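Local coordinates for dockerin type 1 (Clostridium thermocellum, PDB 4DH2), which serves as a calcium-dependent dockerin module that docks onto a type I cohesin in the cellulosome, and belongs to a longer protein that is probably a glycoside hydrolase, at residues Ile7-Val10 / Asn11-Val15; Val43-Asn47 / Gly48-Ile52; Asp56-Tyr59 / Leu60-Leu64. All blocks are in the same frame, centred on the assembly; numbering follows the deposited sequence.

Contact 1: residues Ile7-Val10 / Asn11-Val15. With CA (calcium ion), chain H.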
ATOM      1  N   ILE B   7       3.338 -20.592  -2.328  1.00 26.67           N
ATOM      2  CA  ILE B   7       2.325 -20.227  -3.321  1.00 23.97           C
ATOM      3  C   ILE B   7       2.247 -18.712  -3.459  1.00 29.50           C
ATOM      4  O   ILE B   7       2.118 -17.978  -2.470  1.00 20.90           O
ATOM      5  CB  ILE B   7       0.964 -20.820  -2.936  1.00 23.74           C
ATOM      6  CG1 ILE B   7       1.064 -22.349  -2.942  1.00 30.75           C
ATOM      7  CG2 ILE B   7      -0.128 -20.365  -3.905  1.00 25.73           C
ATOM      8  CD1 ILE B   7      -0.187 -23.061  -2.415  1.00 39.32           C
ATOM      9  N   GLY B   8       2.383 -18.236  -4.690  1.00 22.90           N
ATOM     10  CA  GLY B   8       2.393 -16.803  -4.921  1.00 19.11           C
ATOM     11  C   GLY B   8       3.808 -16.277  -4.973  1.00 17.95           C
ATOM     12  O   GLY B   8       4.025 -15.159  -5.414  1.00 19.71           O
ATOM     13  N   ASP B   9       4.789 -17.091  -4.539  1.00 20.98           N
ATOM     14  CA  ASP B   9       6.164 -16.615  -4.454  1.00 19.88           C
ATOM     15  C   ASP B   9       6.907 -16.966  -5.736  1.00 25.55           C
ATOM     16  O   ASP B   9       7.661 -17.951  -5.818  1.00 24.28           O
ATOM     17  CB  ASP B   9       6.874 -17.215  -3.224  1.00 23.48           C
ATOM     18  CG  ASP B   9       8.317 -16.805  -3.135  1.00 28.79           C
ATOM     19  OD1 ASP B   9       8.705 -15.811  -3.767  1.00 22.48           O
ATOM     20  OD2 ASP B   9       9.106 -17.505  -2.443  1.00 31.18           O
ATOM     21  N   VAL B  10       6.657 -16.170  -6.766  1.00 22.76           N
ATOM     22  CA  VAL B  10       7.107 -16.520  -8.091  1.00 19.51           C
ATOM     23  C   VAL B  10       8.578 -16.217  -8.362  1.00 22.42           C
ATOM     24  O   VAL B  10       9.087 -16.654  -9.373  1.00 24.21           O
ATOM     25  CB  VAL B  10       6.216 -15.876  -9.193  1.00 19.77           C
ATOM     26  CG1 VAL B  10       4.755 -16.294  -8.995  1.00 24.18           C
ATOM     27  CG2 VAL B  10       6.371 -14.374  -9.223  1.00 21.61           C
ATOM     28  N   ASN B  11       9.268 -15.501  -7.467  1.00 21.64           N
ATOM     29  CA  ASN B  11      10.722 -15.354  -7.604  1.00 21.65           C
ATOM     30  C   ASN B  11      11.486 -16.161  -6.556  1.00 27.02           C
ATOM     31  O   ASN B  11      12.695 -16.036  -6.450  1.00 22.57           O
ATOM     32  CB  ASN B  11      11.176 -13.889  -7.564  1.00 21.84           C
ATOM     33  CG  ASN B  11      10.749 -13.146  -6.308  1.00 22.02           C
ATOM     34  OD1 ASN B  11      10.228 -13.708  -5.336  1.00 22.86           O
ATOM     35  ND2 ASN B  11      10.971 -11.838  -6.333  1.00 26.38           N
ATOM     36  N   ALA B  12      10.757 -16.980  -5.803  1.00 25.25           N
ATOM     37  CA  ALA B  12      11.351 -17.927  -4.856  1.00 32.24           C
ATOM     38  C   ALA B  12      12.284 -17.228  -3.868  1.00 37.15           C
ATOM     39  O   ALA B  12      13.397 -17.699  -3.606  1.00 38.02           O
ATOM     40  CB  ALA B  12      12.096 -19.066  -5.626  1.00 33.32           C
ATOM     41  N   ASP B  13      11.843 -16.113  -3.300  1.00 29.64           N
ATOM     42  CA  ASP B  13      12.688 -15.420  -2.334  1.00 31.83           C
ATOM     43  C   ASP B  13      12.111 -15.599  -0.934  1.00 38.01           C
ATOM     44  O   ASP B  13      12.567 -14.977   0.013  1.00 34.97           O
ATOM     45  CB  ASP B  13      12.915 -13.947  -2.701  1.00 30.89           C
ATOM     46  CG  ASP B  13      11.667 -13.090  -2.540  1.00 27.97           C
ATOM     47  OD1 ASP B  13      10.580 -13.641  -2.272  1.00 18.83           O
ATOM     48  OD2 ASP B  13      11.783 -11.854  -2.681  1.00 28.61           O
ATOM     49  N   GLY B  14      11.104 -16.462  -0.804  1.00 32.90           N
ATOM     50  CA  GLY B  14      10.550 -16.778   0.500  1.00 34.64           C
ATOM     51  C   GLY B  14       9.297 -16.034   0.903  1.00 40.60           C
ATOM     52  O   GLY B  14       8.618 -16.443   1.845  1.00 38.64           O
ATOM     53  N   VAL B  15       8.977 -14.950   0.199  1.00 26.19           N
ATOM     54  CA  VAL B  15       7.893 -14.071   0.617  1.00 23.66           C
ATOM     55  C   VAL B  15       7.071 -13.649  -0.609  1.00 22.35           C
ATOM     56  O   VAL B  15       7.572 -13.698  -1.725  1.00 24.16           O
ATOM     57  CB  VAL B  15       8.435 -12.799   1.308  1.00 34.81           C
ATOM     58  CG1 VAL B  15       9.308 -12.017   0.367  1.00 29.11           C
ATOM     59  CG2 VAL B  15       7.291 -11.932   1.822  1.00 47.95           C
TER
HETATM   60 CA    CA H 101       8.631 -13.422  -3.726  1.00 20.15          CA
HETATM   61  O   HOH W   1       9.460 -11.150  -3.737  1.00 22.37           O
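The carboxylate of D9 and the amide of N11 stand nearly perpendicular, their planes 87° apart, and D9 turns OD1 to a calcium ion of which N11 is also a ligand residue. Over one face of the D9 carboxylate lies the carbonyl oxygen of V15, 3.5 Å from D9 CG; D13 N meets D9 OD1 on its syn lone pair at 3.2 Å. The second oxygen is used as well: G14 N donates to D9 OD2 at 2.8 Å, reaching it on the syn side but 33° out of the plane. D9 CG is anti to its own nitrogen (chi1 177°), which carries the carboxylate into the loop, where OD1 serves both the metal and D13 N, and OD2 takes G14 N. These bonds hold the carboxylate against rotation. Calcium lies 2.4 Å from D9 OD1; D13 OD1, V15 O, N11, a water and D20 supply the remaining ligands. D13 OD1 also accepts from V15 N at 3.2 Å, an Asx turn, while a type I turn from D9 to A12 is closed by A12 N to D9 O at 3.2 Å. The arrangement is that of an EF-hand calcium loop, as expected for a dockerin. The loop leads into helix 18-28, which supplies D20; V10 packs on L23 of that helix and on V43 of helix 40-44, and its backbone pairs with A37.

Contact 2: residues Val43-Asn47 / Gly48-Ile52. With CA (calcium ion), chain I; SO4 (sulfate ion), chain J.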
ATOM      1  N   VAL B  43       3.718 -22.242  -8.129  1.00 27.23           N
ATOM      2  CA  VAL B  43       3.822 -20.911  -7.534  1.00 24.66           C
ATOM      3  C   VAL B  43       2.833 -19.908  -8.108  1.00 21.49           C
ATOM      4  O   VAL B  43       2.418 -18.978  -7.401  1.00 22.79           O
ATOM      5  CB  VAL B  43       5.249 -20.332  -7.664  1.00 27.46           C
ATOM      6  CG1 VAL B  43       6.250 -21.250  -6.971  1.00 35.45           C
ATOM      7  CG2 VAL B  43       5.629 -20.124  -9.143  1.00 37.22           C
ATOM      8  N   GLY B  44       2.479 -20.047  -9.383  1.00 21.52           N
ATOM      9  CA  GLY B  44       1.684 -19.017 -10.045  1.00 16.34           C
ATOM     10  C   GLY B  44       0.203 -19.247 -10.085  1.00 19.36           C
ATOM     11  O   GLY B  44      -0.549 -18.285 -10.249  1.00 19.99           O
ATOM     12  N   ASP B  45      -0.239 -20.509 -10.007  1.00 18.84           N
ATOM     13  CA  ASP B  45      -1.670 -20.806 -10.017  1.00 24.57           C
ATOM     14  C   ASP B  45      -2.140 -20.797  -8.569  1.00 26.80           C
ATOM     15  O   ASP B  45      -2.129 -21.839  -7.901  1.00 23.86           O
ATOM     16  CB  ASP B  45      -1.949 -22.179 -10.619  1.00 25.50           C
ATOM     17  CG  ASP B  45      -3.388 -22.616 -10.443  1.00 27.91           C
ATOM     18  OD1 ASP B  45      -4.264 -21.750 -10.354  1.00 23.63           O
ATOM     19  OD2 ASP B  45      -3.656 -23.846 -10.376  1.00 27.51           O
ATOM     20  N   VAL B  46      -2.534 -19.626  -8.081  1.00 23.99           N
ATOM     21  CA  VAL B  46      -2.782 -19.471  -6.648  1.00 21.79           C
ATOM     22  C   VAL B  46      -4.192 -19.871  -6.236  1.00 25.60           C
ATOM     23  O   VAL B  46      -4.442 -20.096  -5.052  1.00 22.80           O
ATOM     24  CB  VAL B  46      -2.512 -18.045  -6.162  1.00 17.35           C
ATOM     25  CG1 VAL B  46      -1.096 -17.636  -6.452  1.00 18.21           C
ATOM     26  CG2 VAL B  46      -3.482 -17.065  -6.790  1.00 18.76           C
ATOM     27  N   ASN B  47      -5.113 -19.947  -7.190  1.00 23.51           N
ATOM     28  CA  ASN B  47      -6.483 -20.374  -6.886  1.00 27.05           C
ATOM     29  C   ASN B  47      -6.691 -21.852  -7.194  1.00 34.31           C
ATOM     30  O   ASN B  47      -7.731 -22.419  -6.870  1.00 34.57           O
ATOM     31  CB  ASN B  47      -7.546 -19.507  -7.575  1.00 25.58           C
ATOM     32  CG  ASN B  47      -7.563 -19.677  -9.070  1.00 28.45           C
ATOM     33  OD1 ASN B  47      -6.546 -19.964  -9.655  1.00 22.98           O
ATOM     34  ND2 ASN B  47      -8.712 -19.462  -9.691  1.00 29.56           N
ATOM     35  N   GLY B  48      -5.694 -22.464  -7.821  1.00 32.48           N
ATOM     36  CA  GLY B  48      -5.680 -23.900  -8.028  1.00 35.28           C
ATOM     37  C   GLY B  48      -6.643 -24.401  -9.090  1.00 38.61           C
ATOM     38  O   GLY B  48      -7.167 -25.503  -8.965  1.00 33.10           O
ATOM     39  N   ASP B  49      -6.882 -23.609 -10.134  1.00 25.04           N
ATOM     40  CA  ASP B  49      -7.700 -24.058 -11.256  1.00 30.31           C
ATOM     41  C   ASP B  49      -6.834 -24.592 -12.394  1.00 27.16           C
ATOM     42  O   ASP B  49      -7.327 -24.856 -13.494  1.00 26.36           O
ATOM     43  CB  ASP B  49      -8.633 -22.948 -11.764  1.00 33.19           C
ATOM     44  CG  ASP B  49      -7.892 -21.705 -12.209  1.00 26.86           C
ATOM     45  OD1 ASP B  49      -6.650 -21.709 -12.163  1.00 23.14           O
ATOM     46  OD2 ASP B  49      -8.561 -20.727 -12.610  1.00 23.91           O
ATOM     47  N   ASN B  50      -5.550 -24.777 -12.103  1.00 26.63           N
ATOM     48  CA  ASN B  50      -4.580 -25.293 -13.057  1.00 27.65           C
ATOM     49  C   ASN B  50      -4.396 -24.415 -14.291  1.00 31.55           C
ATOM     50  O   ASN B  50      -4.007 -24.875 -15.367  1.00 27.30           O
ATOM     51  CB  ASN B  50      -4.937 -26.707 -13.484  1.00 39.92           C
ATOM     52  CG  ASN B  50      -3.750 -27.617 -13.456  1.00 51.98           C
ATOM     53  OD1 ASN B  50      -2.864 -27.469 -12.605  1.00 41.96           O
ATOM     54  ND2 ASN B  50      -3.702 -28.559 -14.392  1.00 57.44           N
ATOM     55  N   VAL B  51      -4.664 -23.136 -14.110  1.00 21.84           N
ATOM     56  CA  VAL B  51      -4.399 -22.121 -15.132  1.00 15.61           C
ATOM     57  C   VAL B  51      -3.633 -20.991 -14.435  1.00 19.74           C
ATOM     58  O   VAL B  51      -3.863 -20.744 -13.246  1.00 21.27           O
ATOM     59  CB  VAL B  51      -5.685 -21.570 -15.701  1.00 21.38           C
ATOM     60  CG1 VAL B  51      -5.390 -20.512 -16.726  1.00 23.58           C
ATOM     61  CG2 VAL B  51      -6.511 -22.708 -16.333  1.00 28.33           C
ATOM     62  N   ILE B  52      -2.708 -20.353 -15.140  1.00 17.72           N
ATOM     63  CA  ILE B  52      -2.124 -19.093 -14.656  1.00 19.30           C
ATOM     64  C   ILE B  52      -2.646 -17.989 -15.549  1.00 20.25           C
ATOM     65  O   ILE B  52      -2.427 -17.992 -16.769  1.00 18.44           O
ATOM     66  CB  ILE B  52      -0.595 -19.053 -14.729  1.00 18.02           C
ATOM     67  CG1 ILE B  52       0.033 -20.239 -14.005  1.00 22.14           C
ATOM     68  CG2 ILE B  52      -0.089 -17.747 -14.098  1.00 21.01           C
ATOM     69  CD1 ILE B  52       1.572 -20.301 -14.168  1.00 22.50           C
TER
HETATM   70 CA    CA I 102      -5.178 -19.920 -11.548  1.00 21.18          CA
HETATM   71  S   SO4 J 103     -11.982 -18.492  -8.588  0.54 49.91           S
HETATM   72  O1  SO4 J 103     -12.083 -17.067  -8.288  1.00 60.43           O
HETATM   73  O2  SO4 J 103     -11.648 -18.612 -10.006  1.00 59.19           O
HETATM   74  O3  SO4 J 103     -10.981 -19.125  -7.738  1.00 42.10           O
HETATM   75  O4  SO4 J 103     -13.260 -19.154  -8.316  1.00 69.96           O
HETATM   76  O   HOH W   2      -2.648 -26.105 -10.221  1.00 37.27           O
HETATM   77  O   HOH W   3      -6.772 -18.802 -12.770  1.00 23.65           O
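D45, N47 and G48 carry most of this contact, which has the ligand pattern of an EF-hand loop, folded round the second calcium of the dockerin. D45 opens the loop just past helix 40-44. With CG anti to the backbone nitrogen (chi1 171°), its carboxylate reaches across the loop: OD1 binds calcium at 2.4 Å and accepts D49 N on its syn lone pair. G48 N approaches the same D45 OD1 at 3.0 Å, but the bend makes that bond weak. D45 OD2 takes a separate donor, N50 N, at 2.7 Å and from 46° above the carboxylate plane, so the two oxygens divide the backbone N-H groups between them. G48 passes at positive phi, its CA 3.1 Å from D45 OD2, which leaves little room beside the carboxylate.

N47 splits its amide between metal and neighbour. OD1 binds calcium at 2.3 Å, whereas ND2 donates to D49 OD2, coming in almost perpendicular to that carboxylate plane. D49 OD1 is a further ligand, with V51 O and a water; D56 completes the site. The same D49 OD1 accepts V51 N at 3.1 Å, an Asx turn that fixes the loop where V51 presents its carbonyl. N47 ND2 has a second acceptor, O3 of a sulfate probably from the crystallisation liquor, at 3.0 Å and 164°.

Contact 3: residues Asp56-Tyr59 / Leu60-Leu64. With CA (calcium ion), chain I; SO4 (sulfate ion), chain K; SO4 (sulfate ion), chain J.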
ATOM      1  N   ASP B  56      -5.288 -15.111 -11.171  1.00 18.67           N
ATOM      2  CA  ASP B  56      -4.211 -15.269 -10.216  1.00 20.42           C
ATOM      3  C   ASP B  56      -3.596 -13.939  -9.861  1.00 20.88           C
ATOM      4  O   ASP B  56      -3.316 -13.675  -8.689  1.00 17.80           O
ATOM      5  CB  ASP B  56      -3.146 -16.184 -10.789  1.00 17.97           C
ATOM      6  CG  ASP B  56      -3.702 -17.540 -11.078  1.00 24.25           C
ATOM      7  OD1 ASP B  56      -4.025 -18.237 -10.111  1.00 21.39           O
ATOM      8  OD2 ASP B  56      -3.890 -17.877 -12.261  1.00 20.90           O
ATOM      9  N   CYS B  57      -3.406 -13.095 -10.873  1.00 17.29           N
ATOM     10  CA  CYS B  57      -2.892 -11.748 -10.618  1.00 16.82           C
ATOM     11  C   CYS B  57      -3.812 -10.996  -9.665  1.00 18.17           C
ATOM     12  O   CYS B  57      -3.363 -10.322  -8.738  1.00 18.99           O
ATOM     13  CB  CYS B  57      -2.789 -10.971 -11.915  1.00 20.79           C
ATOM     14  SG  CYS B  57      -1.499  -9.731 -11.859  1.00 34.81           S
ATOM     15  N   ASN B  58      -5.119 -11.096  -9.904  1.00 17.34           N
ATOM     16  CA  ASN B  58      -6.080 -10.442  -9.018  1.00 21.33           C
ATOM     17  C   ASN B  58      -6.036 -10.984  -7.598  1.00 19.96           C
ATOM     18  O   ASN B  58      -6.207 -10.232  -6.629  1.00 19.85           O
ATOM     19  CB  ASN B  58      -7.487 -10.569  -9.575  1.00 25.74           C
ATOM     20  CG  ASN B  58      -8.449  -9.629  -8.884  1.00 33.71           C
ATOM     21  OD1 ASN B  58      -8.355  -8.414  -9.042  1.00 37.58           O
ATOM     22  ND2 ASN B  58      -9.340 -10.176  -8.086  1.00 32.10           N
ATOM     23  N   TYR B  59      -5.791 -12.287  -7.436  1.00 21.90           N
ATOM     24  CA  TYR B  59      -5.665 -12.846  -6.102  1.00 22.52           C
ATOM     25  C   TYR B  59      -4.441 -12.277  -5.440  1.00 21.29           C
ATOM     26  O   TYR B  59      -4.462 -11.986  -4.245  1.00 21.59           O
ATOM     27  CB  TYR B  59      -5.584 -14.376  -6.086  1.00 16.21           C
ATOM     28  CG  TYR B  59      -6.925 -15.031  -5.994  1.00 17.94           C
ATOM     29  CD1 TYR B  59      -7.524 -15.579  -7.112  1.00 27.82           C
ATOM     30  CD2 TYR B  59      -7.609 -15.076  -4.793  1.00 30.58           C
ATOM     31  CE1 TYR B  59      -8.776 -16.169  -7.043  1.00 30.91           C
ATOM     32  CE2 TYR B  59      -8.856 -15.657  -4.705  1.00 30.58           C
ATOM     33  CZ  TYR B  59      -9.431 -16.211  -5.823  1.00 36.97           C
ATOM     34  OH  TYR B  59     -10.671 -16.786  -5.721  1.00 31.89           O
ATOM     35  N   LEU B  60      -3.359 -12.120  -6.194  1.00 17.77           N
ATOM     36  CA  LEU B  60      -2.171 -11.496  -5.611  1.00 17.13           C
ATOM     37  C   LEU B  60      -2.481 -10.071  -5.141  1.00 19.02           C
ATOM     38  O   LEU B  60      -2.051  -9.674  -4.049  1.00 19.78           O
ATOM     39  CB  LEU B  60      -0.986 -11.444  -6.574  1.00 20.08           C
ATOM     40  CG  LEU B  60       0.051 -12.539  -6.444  1.00 32.19           C
ATOM     41  CD1 LEU B  60      -0.566 -13.850  -6.885  1.00 40.86           C
ATOM     42  CD2 LEU B  60       1.260 -12.199  -7.288  1.00 36.34           C
ATOM     43  N   LYS B  61      -3.223  -9.312  -5.957  1.00 18.51           N
ATOM     44  CA  LYS B  61      -3.606  -7.949  -5.604  1.00 17.29           C
ATOM     45  C   LYS B  61      -4.394  -7.982  -4.304  1.00 19.59           C
ATOM     46  O   LYS B  61      -4.096  -7.214  -3.385  1.00 20.75           O
ATOM     47  CB  LYS B  61      -4.430  -7.308  -6.720  1.00 15.45           C
ATOM     48  CG  LYS B  61      -4.982  -5.921  -6.413  1.00 21.36           C
ATOM     49  CD  LYS B  61      -5.973  -5.393  -7.465  1.00 28.02           C
ATOM     50  CE  LYS B  61      -5.257  -4.862  -8.705  1.00 55.55           C
ATOM     51  NZ  LYS B  61      -6.062  -3.889  -9.537  1.00 66.75           N
ATOM     52  N   ARG B  62      -5.393  -8.861  -4.221  1.00 19.48           N
ATOM     53  CA  ARG B  62      -6.210  -9.005  -2.994  1.00 20.99           C
ATOM     54  C   ARG B  62      -5.377  -9.334  -1.757  1.00 25.52           C
ATOM     55  O   ARG B  62      -5.618  -8.823  -0.644  1.00 22.14           O
ATOM     56  CB  ARG B  62      -7.304 -10.078  -3.187  1.00 23.47           C
ATOM     57  CG  ARG B  62      -8.427  -9.658  -4.108  1.00 30.00           C
ATOM     58  CD  ARG B  62      -9.421 -10.800  -4.278  1.00 34.31           C
ATOM     59  NE  ARG B  62     -10.472 -10.477  -5.213  1.00 51.21           N
ATOM     60  CZ  ARG B  62     -11.346 -11.365  -5.687  1.00 69.78           C
ATOM     61  NH1 ARG B  62     -11.272 -12.639  -5.312  1.00 75.78           N
ATOM     62  NH2 ARG B  62     -12.291 -10.980  -6.539  1.00 59.95           N
ATOM     63  N   TYR B  63      -4.403 -10.207  -1.936  1.00 21.96           N
ATOM     64  CA  TYR B  63      -3.515 -10.593  -0.864  1.00 22.30           C
ATOM     65  C   TYR B  63      -2.696  -9.388  -0.422  1.00 26.66           C
ATOM     66  O   TYR B  63      -2.580  -9.117   0.771  1.00 23.39           O
ATOM     67  CB  TYR B  63      -2.620 -11.724  -1.356  1.00 21.37           C
ATOM     68  CG  TYR B  63      -1.594 -12.212  -0.360  1.00 18.83           C
ATOM     69  CD1 TYR B  63      -1.883 -13.246   0.521  1.00 29.58           C
ATOM     70  CD2 TYR B  63      -0.333 -11.654  -0.318  1.00 24.87           C
ATOM     71  CE1 TYR B  63      -0.917 -13.704   1.429  1.00 32.55           C
ATOM     72  CE2 TYR B  63       0.626 -12.094   0.584  1.00 25.95           C
ATOM     73  CZ  TYR B  63       0.327 -13.116   1.453  1.00 37.77           C
ATOM     74  OH  TYR B  63       1.296 -13.551   2.340  1.00 40.43           O
ATOM     75  N   LEU B  64      -2.172  -8.620  -1.373  1.00 17.44           N
ATOM     76  CA  LEU B  64      -1.286  -7.521  -1.015  1.00 15.49           C
ATOM     77  C   LEU B  64      -2.084  -6.355  -0.402  1.00 16.78           C
ATOM     78  O   LEU B  64      -1.515  -5.536   0.322  1.00 19.55           O
ATOM     79  CB  LEU B  64      -0.461  -7.049  -2.208  1.00 16.00           C
ATOM     80  CG  LEU B  64       0.569  -8.065  -2.698  1.00 19.19           C
ATOM     81  CD1 LEU B  64       1.245  -7.511  -3.944  1.00 20.97           C
ATOM     82  CD2 LEU B  64       1.607  -8.414  -1.605  1.00 21.47           C
TER
HETATM   83 CA    CA I 102      -5.178 -19.920 -11.548  1.00 21.18          CA
HETATM   84  S   SO4 K 104     -11.836  -7.477  -6.429  1.00 72.69           S
HETATM   85  O1  SO4 K 104     -11.861  -6.027  -6.600  1.00 74.88           O
HETATM   86  O2  SO4 K 104     -12.322  -8.107  -7.659  1.00 73.36           O
HETATM   87  O3  SO4 K 104     -10.463  -7.909  -6.177  1.00 73.78           O
HETATM   88  O4  SO4 K 104     -12.671  -7.862  -5.286  1.00 69.43           O
HETATM   89  S   SO4 J 103     -11.982 -18.492  -8.588  0.54 49.91           S
HETATM   90  O1  SO4 J 103     -12.083 -17.067  -8.288  1.00 60.43           O
HETATM   91  O2  SO4 J 103     -11.648 -18.612 -10.006  1.00 59.19           O
HETATM   92  O3  SO4 J 103     -10.981 -19.125  -7.738  1.00 42.10           O
HETATM   93  O4  SO4 J 103     -13.260 -19.154  -8.316  1.00 69.96           O
HETATM   94  O   HOH W   3      -6.772 -18.802 -12.770  1.00 23.65           O
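Four successive i to i+4 bonds give this stretch its regular alpha-helical backbone: L60 N to D56 O, K61 N to C57 O, R62 N to N58 O and Y63 N to Y59 O, with N-H...O angles of 156° to 168°. It belongs to helix 54-64, which leaves the second EF-hand loop of the dockerin. The side-chain contact centres on N58 and R62, one turn apart. The amide nitrogen of N58 lies over one face of the R62 guanidinium, with ND2 3.1 Å from NE. The two groups are both donors and make no hydrogen bond with each other; both donate to O3 of one sulfate, probably from the crystallisation liquor, which probably offsets their closeness. R62 NE reaches it at 2.7 Å, N58 ND2 at 3.2 Å. R62 NH2 adds a bond to O2 at 3.1 Å. The sulfate lies at the guanidinium edge, where NE and NH2 both point, each bond at 172°. The R62 chain is extended from CG to NE. R62 CZ is 5.3 Å from the Y59 ring centroid, at most a weak cation-pi attraction. Y59 OH lies 2.9 Å from O1 of the sulfate that N47 also binds. D56, the loop's last ligand, binds calcium bidentately through OD1 and OD2, both at 2.5 Å, and accepts backbone N-H groups of V46 and N53. L60 CD1 rests 3.3 Å from D56 O. The helix displays K61 to the partner cohesin, where its NZ forms a salt bridge with D79 of the cohesin chain. Elsewhere, C57 packs on M24 of helix 18-28, Y59 touches V46 and P72, and Y63 stacks on F71.

Contacts 1 and 2 are two versions of one design, each a calcium loop leading into a helix and mixing buried with exposed residues, with D9 and D45 as the buried first ligands. They join directly through G8 N to V43 O (2.8 Å) and the packing of I7 on V46. Contact 3 differs in kind: regular helical backbone bonds replace the metal-ligand loop, and it combines partly exposed N58, Y59 and R62 with D56, C57 and L60 buried. Contacts 2 and 3 share a calcium, a water and a sulfate, and D56 ties the two together. Of the three, contact 3 alone touches the cohesin; contacts 1 and 3 do not touch.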